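Local structure of ribulose-1,5-bisphosphate carboxylase/oxygenase large subunit (Rhodopseudomonas palustris, 3QFW) at residues A132-A137 and G158-I163; P316-G321 and Q336-L341; G52-V57 and Y65-G70; A29-V34 and F88-I93. The protein is a RuBisCO-like protein of uncertain reaction, probably a magnesium-dependent enzyme related to ribulose-bisphosphate carboxylase. One frame throughout, in Å; residues are numbered along the deposited sequence.

Contact 1: A132-A137 and G158-I163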
loop_
_atom_site.group_PDB
_atom_site.type_symbol
_atom_site.label_atom_id
_atom_site.label_comp_id
_atom_site.label_asym_id
_atom_site.label_seq_id
_atom_site.Cartn_x
_atom_site.Cartn_y
_atom_site.Cartn_z
ATOM N N ALA B 132 -9.590 27.083 15.315
ATOM C CA ALA B 132 -8.984 26.131 14.386
ATOM C C ALA B 132 -7.473 26.155 14.580
ATOM O O ALA B 132 -6.923 27.092 15.163
ATOM C CB ALA B 132 -9.345 26.477 12.943
ATOM N N LEU B 133 -6.794 25.123 14.105
ATOM C CA LEU B 133 -5.344 25.082 14.223
ATOM C C LEU B 133 -4.668 25.340 12.880
ATOM O O LEU B 133 -5.322 25.378 11.836
ATOM C CB LEU B 133 -4.881 23.748 14.819
ATOM C CG LEU B 133 -5.103 23.579 16.324
ATOM C CD1 LEU B 133 -6.585 23.451 16.693
ATOM C CD2 LEU B 133 -4.321 22.388 16.834
ATOM N N THR B 134 -3.355 25.531 12.925
ATOM C CA THR B 134 -2.569 25.822 11.736
ATOM C C THR B 134 -1.361 24.893 11.634
ATOM O O THR B 134 -0.785 24.478 12.646
ATOM C CB THR B 134 -2.060 27.283 11.736
ATOM O OG1 THR B 134 -1.066 27.443 12.757
ATOM C CG2 THR B 134 -3.205 28.267 11.993
ATOM N N ALA B 135 -0.986 24.555 10.406
ATOM C CA ALA B 135 0.217 23.762 10.176
ATOM C C ALA B 135 0.949 24.261 8.947
ATOM O O ALA B 135 0.346 24.875 8.063
ATOM C CB ALA B 135 -0.140 22.279 10.009
ATOM N N SER B 136 2.245 23.976 8.884
ATOM C CA SER B 136 3.016 24.176 7.664
ATOM C C SER B 136 3.990 23.028 7.458
ATOM O O SER B 136 4.309 22.287 8.393
ATOM C CB SER B 136 3.791 25.490 7.713
ATOM O OG SER B 136 4.241 25.853 6.421
ATOM N N ALA B 137 4.467 22.882 6.229
ATOM C CA ALA B 137 5.444 21.845 5.937
ATOM C C ALA B 137 6.805 22.463 5.667
ATOM O O ALA B 137 6.904 23.610 5.221
ATOM C CB ALA B 137 4.990 20.985 4.755
ATOM N N GLY B 158 5.989 32.463 14.157
ATOM C CA GLY B 158 4.726 33.022 13.709
ATOM C C GLY B 158 3.497 32.467 14.402
ATOM O O GLY B 158 2.382 32.947 14.188
ATOM N N GLY B 159 3.691 31.461 15.246
ATOM C CA GLY B 159 2.594 30.909 16.026
ATOM C C GLY B 159 1.882 29.713 15.399
ATOM O O GLY B 159 0.828 29.286 15.870
ATOM N N VAL B 160 2.457 29.171 14.335
ATOM C CA VAL B 160 1.921 27.962 13.701
ATOM C C VAL B 160 1.881 26.820 14.717
ATOM O O VAL B 160 2.858 26.586 15.424
ATOM C CB VAL B 160 2.787 27.552 12.499
ATOM C CG1 VAL B 160 2.267 26.259 11.853
ATOM C CG2 VAL B 160 2.831 28.675 11.484
ATOM N N ASP B 161 0.760 26.106 14.790
ATOM C CA ASP B 161 0.622 25.009 15.752
ATOM C C ASP B 161 1.469 23.755 15.459
ATOM O O ASP B 161 2.047 23.160 16.380
ATOM C CB ASP B 161 -0.849 24.620 15.905
ATOM C CG ASP B 161 -1.709 25.782 16.347
ATOM O OD1 ASP B 161 -1.526 26.247 17.495
ATOM O OD2 ASP B 161 -2.570 26.224 15.552
ATOM N N LEU B 162 1.542 23.341 14.193
ATOM C CA LEU B 162 2.296 22.130 13.855
ATOM C C LEU B 162 3.149 22.293 12.602
ATOM O O LEU B 162 2.691 22.768 11.562
ATOM C CB LEU B 162 1.380 20.894 13.753
ATOM C CG LEU B 162 2.007 19.516 13.456
ATOM C CD1 LEU B 162 3.367 19.350 14.115
ATOM C CD2 LEU B 162 1.085 18.362 13.872
ATOM N N ILE B 163 4.412 21.922 12.746
ATOM C CA ILE B 163 5.365 21.933 11.658
ATOM C C ILE B 163 5.681 20.485 11.323
ATOM O O ILE B 163 6.090 19.709 12.184
ATOM C CB ILE B 163 6.636 22.682 12.056
ATOM C CG1 ILE B 163 6.276 24.136 12.412
ATOM C CG2 ILE B 163 7.678 22.603 10.942
ATOM C CD1 ILE B 163 7.445 24.983 12.797
HETATM O O HOH W 1 -1.993 28.744 15.167
#
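Thr-134 and Asp-161 lay their side chains across one another at about a right angle, and each side chain grips the other residue's backbone. Asp-161 OD2 accepts from Thr-134 N at 2.8 Å, using the lone pair that faces away from OD1. In return Thr-134 OG1 accepts from Asp-161 N at 3.0 Å. Threonine suits the exchange because its hydroxyl, set between its own backbone N and carbonyl carbon (chi1 69°), reaches the incoming chain and sits 3.2 Å from Val-160 CA. A water ties the group together: it accepts from Thr-134 OG1 and donates to both Asp-161 OD2 and Gly-159 O. Gly-159 ends the preceding helix in a Schellman motif, whose positive phi (93°) calls for glycine. The second carboxylate oxygen, OD1, forms a salt bridge with Arg-131. Leu-133 also crosses Asp-161 nearly perpendicularly, its CB 3.5 Å from OD2. With an alanine at Asp-161, Thr-134 N and Arg-131 would probably be left without their carboxylate mate and the water without one of its three partners.

Just before Asp-161, Val-160 turns CG1 onto the first strand, 3.6 Å from Ala-135 CA. Beyond it pairing becomes regular: Leu-162 N bonds to Thr-134 O and Ser-136 N to Leu-162 O, with Ala-135 CB 4.3 Å from Leu-162 CB. Alanine suits a face on which Met-339 and Leu-341 also pack. Helix 145-157 connects these parallel neighbours, making the beta-alpha-beta unit that is repeated round a TIM barrel.

Contact 2: P316-G321 and Q336-L341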
loop_
_atom_site.group_PDB
_atom_site.type_symbol
_atom_site.label_atom_id
_atom_site.label_comp_id
_atom_site.label_asym_id
_atom_site.label_seq_id
_atom_site.Cartn_x
_atom_site.Cartn_y
_atom_site.Cartn_z
ATOM N N PRO B 316 -9.017 16.593 11.107
ATOM C CA PRO B 316 -8.829 16.643 9.656
ATOM C C PRO B 316 -7.861 17.764 9.321
ATOM O O PRO B 316 -7.993 18.874 9.844
ATOM C CB PRO B 316 -10.223 16.975 9.115
ATOM C CG PRO B 316 -11.160 16.927 10.298
ATOM C CD PRO B 316 -10.335 17.096 11.529
ATOM N N THR B 317 -6.886 17.480 8.469
ATOM C CA THR B 317 -5.856 18.455 8.173
ATOM C C THR B 317 -5.737 18.702 6.677
ATOM O O THR B 317 -4.889 18.096 6.003
ATOM C CB THR B 317 -4.519 17.995 8.754
ATOM O OG1 THR B 317 -4.684 17.729 10.150
ATOM C CG2 THR B 317 -3.441 19.039 8.541
ATOM N N PRO B 318 -6.587 19.592 6.143
ATOM C CA PRO B 318 -6.655 19.850 4.700
ATOM C C PRO B 318 -5.409 20.556 4.210
ATOM O O PRO B 318 -4.836 21.373 4.935
ATOM C CB PRO B 318 -7.849 20.814 4.557
ATOM C CG PRO B 318 -8.506 20.854 5.851
ATOM C CD PRO B 318 -7.552 20.412 6.896
ATOM N N ALA B 319 -5.036 20.269 2.970
ATOM C CA ALA B 319 -3.851 20.846 2.353
ATOM C C ALA B 319 -4.131 21.190 0.895
ATOM O O ALA B 319 -4.900 20.513 0.217
ATOM C CB ALA B 319 -2.677 19.900 2.457
ATOM N N GLY B 320 -3.513 22.266 0.426
ATOM C CA GLY B 320 -3.715 22.741 -0.930
ATOM C C GLY B 320 -3.302 24.195 -1.007
ATOM O O GLY B 320 -2.552 24.665 -0.153
ATOM N N GLY B 321 -3.790 24.907 -2.019
ATOM C CA GLY B 321 -3.452 26.308 -2.196
ATOM C C GLY B 321 -4.083 27.193 -1.135
ATOM O O GLY B 321 -4.794 28.151 -1.452
ATOM N N GLN B 336 -14.477 24.785 13.123
ATOM C CA GLN B 336 -13.201 25.130 13.745
ATOM C C GLN B 336 -12.414 23.923 14.248
ATOM O O GLN B 336 -11.277 24.068 14.690
ATOM C CB GLN B 336 -13.411 26.137 14.885
ATOM C CG GLN B 336 -13.895 27.491 14.412
ATOM C CD GLN B 336 -14.243 28.420 15.561
ATOM O OE1 GLN B 336 -13.715 28.287 16.666
ATOM N NE2 GLN B 336 -15.143 29.359 15.307
ATOM N N ASP B 337 -13.027 22.743 14.191
ATOM C CA ASP B 337 -12.338 21.504 14.547
ATOM C C ASP B 337 -11.561 20.969 13.337
ATOM O O ASP B 337 -11.902 19.937 12.751
ATOM C CB ASP B 337 -13.323 20.457 15.063
ATOM C CG ASP B 337 -13.778 20.724 16.491
ATOM O OD1 ASP B 337 -13.108 21.496 17.214
ATOM O OD2 ASP B 337 -14.807 20.140 16.892
ATOM N N VAL B 338 -10.506 21.692 12.983
ATOM C CA VAL B 338 -9.767 21.459 11.752
ATOM C C VAL B 338 -8.389 22.083 11.914
ATOM O O VAL B 338 -8.225 23.057 12.659
ATOM C CB VAL B 338 -10.487 22.112 10.555
ATOM C CG1 VAL B 338 -10.479 23.638 10.691
ATOM C CG2 VAL B 338 -9.859 21.686 9.228
ATOM N N MET B 339 -7.392 21.515 11.246
ATOM C CA MET B 339 -6.066 22.130 11.194
ATOM C C MET B 339 -5.716 22.469 9.741
ATOM O O MET B 339 -5.523 21.572 8.912
ATOM C CB MET B 339 -5.012 21.199 11.809
ATOM C CG MET B 339 -3.599 21.790 11.922
ATOM S SD MET B 339 -2.527 20.883 13.072
ATOM C CE MET B 339 -2.619 19.215 12.384
ATOM N N LEU B 340 -5.649 23.760 9.428
ATOM C CA LEU B 340 -5.348 24.191 8.065
ATOM C C LEU B 340 -3.858 24.106 7.751
ATOM O O LEU B 340 -3.031 24.732 8.405
ATOM C CB LEU B 340 -5.864 25.619 7.818
ATOM C CG LEU B 340 -7.344 25.877 8.109
ATOM C CD1 LEU B 340 -7.676 27.340 7.873
ATOM C CD2 LEU B 340 -8.260 24.985 7.288
ATOM N N LEU B 341 -3.508 23.327 6.738
ATOM C CA LEU B 341 -2.106 23.223 6.348
ATOM C C LEU B 341 -1.799 24.217 5.243
ATOM O O LEU B 341 -2.364 24.128 4.158
ATOM C CB LEU B 341 -1.792 21.797 5.894
ATOM C CG LEU B 341 -0.360 21.475 5.473
ATOM C CD1 LEU B 341 0.574 21.622 6.648
ATOM C CD2 LEU B 341 -0.307 20.050 4.912
#
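Pro-318 and Val-338 meet nearly at right angles, the ring carbon CD of Pro-318 lying 3.5 Å from Val-338 CG2; both pack on helix 327-334. The neighbouring pair, Thr-317 and Met-339, lie side by side and point the same way, and both touch Ala-280 of strand 280-284. Met-339, bent at its last torsion (chi3 56°), brings CE to 3.4 Å from Thr-317 OG1, with Thr-317 CG2 also beside it. Farther along, Ala-319 CB is packed tightly, at 3.4 Å, against Leu-341 CD2, a closeness that suits a small side chain. A glycine in place of Thr-317 would probably leave the Met-339 methyl free to turn and Ile-315 O without the hydroxyl that bonds to it.

Met-339 N donates to Pro-316 O at 3.0 Å, almost straight (176°), and Leu-341 N to Pro-318 O. Pro-318 has no N-H to offer in return, so Met-339 O meets carbon instead: Pro-318 CD at 3.1 Å and, in a CA-H...O contact, Thr-317 CA. At the polar edge Asp-337, centre of an inverse gamma turn, forms a salt bridge through OD1 with Arg-123. Neighbouring parallel strands with a helix between them are characteristic of the TIM barrel, here its last two strands.

Contact 3: G52-V57 and Y65-G70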
loop_
_atom_site.group_PDB
_atom_site.type_symbol
_atom_site.label_atom_id
_atom_site.label_comp_id
_atom_site.label_asym_id
_atom_site.label_seq_id
_atom_site.Cartn_x
_atom_site.Cartn_y
_atom_site.Cartn_z
ATOM N N GLY B 52 -19.093 -14.804 1.631
ATOM C CA GLY B 52 -19.662 -13.484 1.861
ATOM C C GLY B 52 -21.108 -13.430 1.406
ATOM O O GLY B 52 -21.488 -14.082 0.428
ATOM N N ARG B 53 -21.926 -12.668 2.124
ATOM C CA ARG B 53 -23.320 -12.505 1.748
ATOM C C ARG B 53 -23.532 -11.168 1.068
ATOM O O ARG B 53 -23.013 -10.149 1.522
ATOM C CB ARG B 53 -24.223 -12.572 2.988
ATOM C CG ARG B 53 -24.119 -13.869 3.775
ATOM C CD ARG B 53 -25.196 -13.951 4.861
ATOM N NE ARG B 53 -25.049 -12.916 5.879
ATOM C CZ ARG B 53 -25.759 -12.866 7.001
ATOM N NH1 ARG B 53 -26.664 -13.803 7.252
ATOM N NH2 ARG B 53 -25.564 -11.886 7.875
ATOM N N VAL B 54 -24.305 -11.160 -0.011
ATOM C CA VAL B 54 -24.788 -9.907 -0.572
ATOM C C VAL B 54 -25.994 -9.448 0.253
ATOM O O VAL B 54 -27.098 -9.979 0.106
ATOM C CB VAL B 54 -25.182 -10.054 -2.056
ATOM C CG1 VAL B 54 -25.721 -8.731 -2.608
ATOM C CG2 VAL B 54 -23.991 -10.552 -2.882
ATOM N N GLU B 55 -25.774 -8.479 1.138
ATOM C CA GLU B 55 -26.829 -7.981 2.006
ATOM C C GLU B 55 -27.800 -7.109 1.229
ATOM O O GLU B 55 -29.007 -7.124 1.487
ATOM C CB GLU B 55 -26.238 -7.177 3.168
ATOM C CG GLU B 55 -25.471 -8.011 4.177
ATOM C CD GLU B 55 -26.371 -8.605 5.238
ATOM O OE1 GLU B 55 -26.918 -9.709 5.011
ATOM O OE2 GLU B 55 -26.534 -7.961 6.300
ATOM N N ASP B 56 -27.272 -6.340 0.284
ATOM C CA ASP B 56 -28.091 -5.378 -0.437
ATOM C C ASP B 56 -27.466 -4.907 -1.743
ATOM O O ASP B 56 -26.242 -4.840 -1.877
ATOM C CB ASP B 56 -28.373 -4.159 0.441
ATOM C CG ASP B 56 -29.449 -3.265 -0.136
ATOM O OD1 ASP B 56 -30.585 -3.756 -0.327
ATOM O OD2 ASP B 56 -29.161 -2.079 -0.409
ATOM N N VAL B 57 -28.329 -4.571 -2.696
ATOM C CA VAL B 57 -27.912 -3.922 -3.927
ATOM C C VAL B 57 -28.831 -2.737 -4.214
ATOM O O VAL B 57 -30.047 -2.896 -4.330
ATOM C CB VAL B 57 -27.946 -4.897 -5.118
ATOM C CG1 VAL B 57 -27.385 -4.229 -6.356
ATOM C CG2 VAL B 57 -27.169 -6.164 -4.790
ATOM N N TYR B 65 -23.884 1.200 -8.808
ATOM C CA TYR B 65 -24.590 0.570 -7.704
ATOM C C TYR B 65 -23.791 0.613 -6.417
ATOM O O TYR B 65 -22.562 0.629 -6.434
ATOM C CB TYR B 65 -24.911 -0.887 -8.039
ATOM C CG TYR B 65 -25.851 -1.032 -9.204
ATOM C CD1 TYR B 65 -25.369 -1.091 -10.504
ATOM C CD2 TYR B 65 -27.225 -1.092 -9.006
ATOM C CE1 TYR B 65 -26.229 -1.216 -11.579
ATOM C CE2 TYR B 65 -28.095 -1.217 -10.072
ATOM C CZ TYR B 65 -27.593 -1.279 -11.357
ATOM O OH TYR B 65 -28.457 -1.403 -12.420
ATOM N N ALA B 66 -24.507 0.634 -5.302
ATOM C CA ALA B 66 -23.903 0.412 -4.005
ATOM C C ALA B 66 -24.249 -1.004 -3.580
ATOM O O ALA B 66 -25.407 -1.421 -3.649
ATOM C CB ALA B 66 -24.418 1.418 -2.990
ATOM N N VAL B 67 -23.241 -1.747 -3.154
ATOM C CA VAL B 67 -23.445 -3.131 -2.763
ATOM C C VAL B 67 -22.910 -3.364 -1.363
ATOM O O VAL B 67 -21.734 -3.136 -1.089
ATOM C CB VAL B 67 -22.791 -4.100 -3.769
ATOM C CG1 VAL B 67 -22.927 -5.552 -3.302
ATOM C CG2 VAL B 67 -23.404 -3.904 -5.154
ATOM N N ARG B 68 -23.802 -3.789 -0.475
ATOM C CA ARG B 68 -23.437 -4.127 0.893
ATOM C C ARG B 68 -23.137 -5.613 0.995
ATOM O O ARG B 68 -23.978 -6.457 0.659
ATOM C CB ARG B 68 -24.559 -3.741 1.858
ATOM C CG ARG B 68 -24.616 -2.253 2.156
ATOM C CD ARG B 68 -25.879 -1.864 2.932
ATOM N NE ARG B 68 -25.938 -2.459 4.266
ATOM C CZ ARG B 68 -25.467 -1.887 5.372
ATOM N NH1 ARG B 68 -24.869 -0.708 5.307
ATOM N NH2 ARG B 68 -25.575 -2.504 6.541
ATOM N N ILE B 69 -21.933 -5.929 1.454
ATOM C CA ILE B 69 -21.519 -7.315 1.616
ATOM C C ILE B 69 -21.231 -7.608 3.069
ATOM O O ILE B 69 -20.492 -6.875 3.725
ATOM C CB ILE B 69 -20.250 -7.623 0.804
ATOM C CG1 ILE B 69 -20.490 -7.339 -0.678
ATOM C CG2 ILE B 69 -19.818 -9.085 1.008
ATOM C CD1 ILE B 69 -21.548 -8.224 -1.289
ATOM N N GLY B 70 -21.826 -8.682 3.571
ATOM C CA GLY B 70 -21.582 -9.127 4.927
ATOM C C GLY B 70 -20.441 -10.117 4.904
ATOM O O GLY B 70 -20.558 -11.194 4.314
HETATM O O HOH W 2 -26.384 -1.371 -0.680
#
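Tyr-65 sets CD2 of its ring 4.1 Å from Val-57 CG1, and both side chains also rest on Ile-21 of helix 18-31. At Ala-66 the carbonyl oxygen receives a weak bond from a water that donates more firmly to Asp-56 OD2. Val-67 lies alongside Val-57, pointing the same way; their beta-branched shapes suit an extended strand whose apolar face is covered by a helix. Arg-68 stands opposite a classic beta bulge, Glu-55 and Asp-56, in this antiparallel hairpin. Its carbonyl O takes Glu-55 N at 2.7 Å and, weakly, Asp-56 N at 3.3 Å, while Arg-68 N donates to Asp-56 O. The Arg-68 CB touches Glu-55 CB at 4.0 Å, but the guanidinium goes on to a salt bridge with Glu-103. Ile-69 returns to the valine face, where its CD1 meets Val-54 CG2 at 3.7 Å; the CG1 branch, anti to its carbonyl carbon (chi1 -59°), carries that methyl across. Gly-70 closes the register with two bonds to Arg-53, the shorter from Gly-70 N to Arg-53 O at 2.8 Å. Glycine fits because a CB would press against Glu-55 CG.

Contact 4: A29-V34 and F88-I93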
loop_
_atom_site.group_PDB
_atom_site.type_symbol
_atom_site.label_atom_id
_atom_site.label_comp_id
_atom_site.label_asym_id
_atom_site.label_seq_id
_atom_site.Cartn_x
_atom_site.Cartn_y
_atom_site.Cartn_z
ATOM N N ALA B 29 -18.875 -10.916 -3.577
ATOM C CA ALA B 29 -18.986 -11.594 -2.286
ATOM C C ALA B 29 -17.990 -12.745 -2.182
ATOM O O ALA B 29 -17.339 -12.923 -1.148
ATOM C CB ALA B 29 -20.410 -12.090 -2.051
ATOM N N ILE B 30 -17.877 -13.515 -3.267
ATOM C CA ILE B 30 -16.920 -14.616 -3.361
ATOM C C ILE B 30 -15.467 -14.140 -3.326
ATOM O O ILE B 30 -14.664 -14.635 -2.535
ATOM C CB ILE B 30 -17.127 -15.446 -4.660
ATOM C CG1 ILE B 30 -18.553 -15.995 -4.738
ATOM C CG2 ILE B 30 -16.139 -16.584 -4.721
ATOM C CD1 ILE B 30 -18.897 -16.940 -3.625
ATOM N N GLU B 31 -15.135 -13.190 -4.199
ATOM C CA GLU B 31 -13.768 -12.665 -4.307
ATOM C C GLU B 31 -13.178 -12.233 -2.965
ATOM O O GLU B 31 -11.987 -12.437 -2.707
ATOM C CB GLU B 31 -13.712 -11.483 -5.280
ATOM C CG GLU B 31 -13.970 -11.838 -6.733
ATOM C CD GLU B 31 -12.701 -12.174 -7.500
ATOM O OE1 GLU B 31 -11.681 -12.532 -6.871
ATOM O OE2 GLU B 31 -12.725 -12.069 -8.743
ATOM N N GLN B 32 -14.012 -11.636 -2.115
ATOM C CA GLN B 32 -13.547 -11.117 -0.831
ATOM C C GLN B 32 -13.859 -12.085 0.297
ATOM O O GLN B 32 -13.924 -11.711 1.468
ATOM C CB GLN B 32 -14.162 -9.750 -0.543
ATOM C CG GLN B 32 -13.756 -8.679 -1.549
ATOM C CD GLN B 32 -12.249 -8.625 -1.771
ATOM O OE1 GLN B 32 -11.788 -8.407 -2.884
ATOM N NE2 GLN B 32 -11.482 -8.806 -0.703
ATOM N N SER B 33 -14.036 -13.348 -0.075
ATOM C CA SER B 33 -14.316 -14.392 0.884
ATOM C C SER B 33 -13.448 -15.615 0.609
ATOM O O SER B 33 -12.247 -15.640 0.894
ATOM C CB SER B 33 -15.787 -14.798 0.786
ATOM O OG SER B 33 -16.126 -15.647 1.854
ATOM N N VAL B 34 -14.079 -16.633 0.047
ATOM C CA VAL B 34 -13.422 -17.908 -0.182
ATOM C C VAL B 34 -12.652 -17.907 -1.486
ATOM O O VAL B 34 -11.679 -18.647 -1.632
ATOM C CB VAL B 34 -14.451 -19.028 -0.221
ATOM C CG1 VAL B 34 -15.108 -19.170 1.140
ATOM C CG2 VAL B 34 -15.486 -18.743 -1.300
ATOM N N PHE B 88 -10.477 -5.532 0.699
ATOM C CA PHE B 88 -10.227 -5.073 -0.665
ATOM C C PHE B 88 -8.992 -5.641 -1.361
ATOM O O PHE B 88 -8.631 -5.166 -2.436
ATOM C CB PHE B 88 -10.110 -3.552 -0.672
ATOM C CG PHE B 88 -10.497 -2.922 -1.977
ATOM C CD1 PHE B 88 -11.615 -3.367 -2.673
ATOM C CD2 PHE B 88 -9.764 -1.866 -2.490
ATOM C CE1 PHE B 88 -11.984 -2.781 -3.872
ATOM C CE2 PHE B 88 -10.127 -1.268 -3.689
ATOM C CZ PHE B 88 -11.237 -1.723 -4.381
ATOM N N GLY B 89 -8.351 -6.636 -0.760
ATOM C CA GLY B 89 -7.127 -7.203 -1.327
ATOM C C GLY B 89 -7.169 -7.490 -2.820
ATOM O O GLY B 89 -6.426 -6.894 -3.612
ATOM N N ASN B 90 -8.033 -8.424 -3.209
ATOM C CA ASN B 90 -8.166 -8.805 -4.605
ATOM C C ASN B 90 -9.004 -7.857 -5.438
ATOM O O ASN B 90 -8.701 -7.628 -6.605
ATOM C CB ASN B 90 -8.736 -10.228 -4.722
ATOM C CG ASN B 90 -7.674 -11.293 -4.547
ATOM O OD1 ASN B 90 -6.477 -11.012 -4.633
ATOM N ND2 ASN B 90 -8.107 -12.528 -4.307
ATOM N N SER B 91 -10.069 -7.312 -4.850
ATOM C CA SER B 91 -10.978 -6.488 -5.631
ATOM C C SER B 91 -10.290 -5.197 -6.042
ATOM O O SER B 91 -10.701 -4.535 -6.993
ATOM C CB SER B 91 -12.274 -6.208 -4.865
ATOM O OG SER B 91 -13.082 -7.369 -4.842
ATOM N N SER B 92 -9.218 -4.850 -5.343
ATOM C CA SER B 92 -8.503 -3.632 -5.682
ATOM C C SER B 92 -7.939 -3.737 -7.095
ATOM O O SER B 92 -7.695 -2.725 -7.744
ATOM C CB SER B 92 -7.391 -3.333 -4.678
ATOM O OG SER B 92 -6.283 -4.185 -4.854
ATOM N N ILE B 93 -7.770 -4.968 -7.579
ATOM C CA ILE B 93 -7.213 -5.183 -8.911
ATOM C C ILE B 93 -8.260 -4.961 -10.007
ATOM O O ILE B 93 -7.920 -4.765 -11.174
ATOM C CB ILE B 93 -6.619 -6.595 -9.053
ATOM C CG1 ILE B 93 -5.646 -6.884 -7.904
ATOM C CG2 ILE B 93 -5.932 -6.754 -10.404
ATOM C CD1 ILE B 93 -4.333 -6.171 -8.027
#
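The flat carboxamide of Gln-32 is held at its oxygen by Ser-91, which sends two donors to that one atom. Ser-91 OG donates to Gln-32 OE1 at 2.6 Å and Ser-91 N to the same oxygen at 2.8 Å; both lie in the carbonyl plane, the hydroxyl on a lone pair. At the other end of the amide, NE2 donates to Met-86 O, so the flat group is fixed against rotation and the identity of its two ends is clear. The other flat group belongs to Phe-88, which starts its side chain away from residues 29-34 and packs on Tyr-12 and Ile-97; one face of its ring is covered by Ser-92 CA, 3.5 Å above the plane and offset toward the rim.

Asn-90 CB approaches Gln-32 OE1 at 4.0 Å, and Glu-31 CB lies 4.2 Å from Ser-91 OG. Both residues also meet the second subunit: Asn-90 packs on its His-254 and Glu-31 on its Phe-290, consistent with the RuBisCO dimer, in which the N-terminal domain of one subunit leans on the barrel of the other.

Glutamine has the length this place needs. It is the first residue beyond helix 18-31, and its chain bends at chi2 (-50°) to carry the amide across to the turn that follows helix 80-88. In Ser-91 the hydroxyl lies beside its own backbone N (chi1 -74°), which is why both donors can converge on one acceptor. In the turn Ser-92 N bonds to Phe-88 O, four residues back, and Ile-93 N to Asn-90 O in the 3-10 manner. Ser-92 OG donates to Gly-89 O at 3.0 Å, from well above the carbonyl plane.

From the N terminus, contact 4 opens first: it joins the end of helix 18-31 to residues 88-93 and so closes a long loop. Contact 3, the hairpin of strands 53-59 and 64-71, is nested inside that loop, and the two touch where Ala-29 packs on Val-54 and Ile-69. Both belong to the N-terminal region. Contact 1 then closes round helix 145-157, and contact 2, later in series, round helix 327-334. These two meet through strands 133-138 and 339-341, which are neighbours, so the first and last strands of the barrel join and close it. The centres of contacts 1 and 3 are about 43 Å apart, with no touch between them.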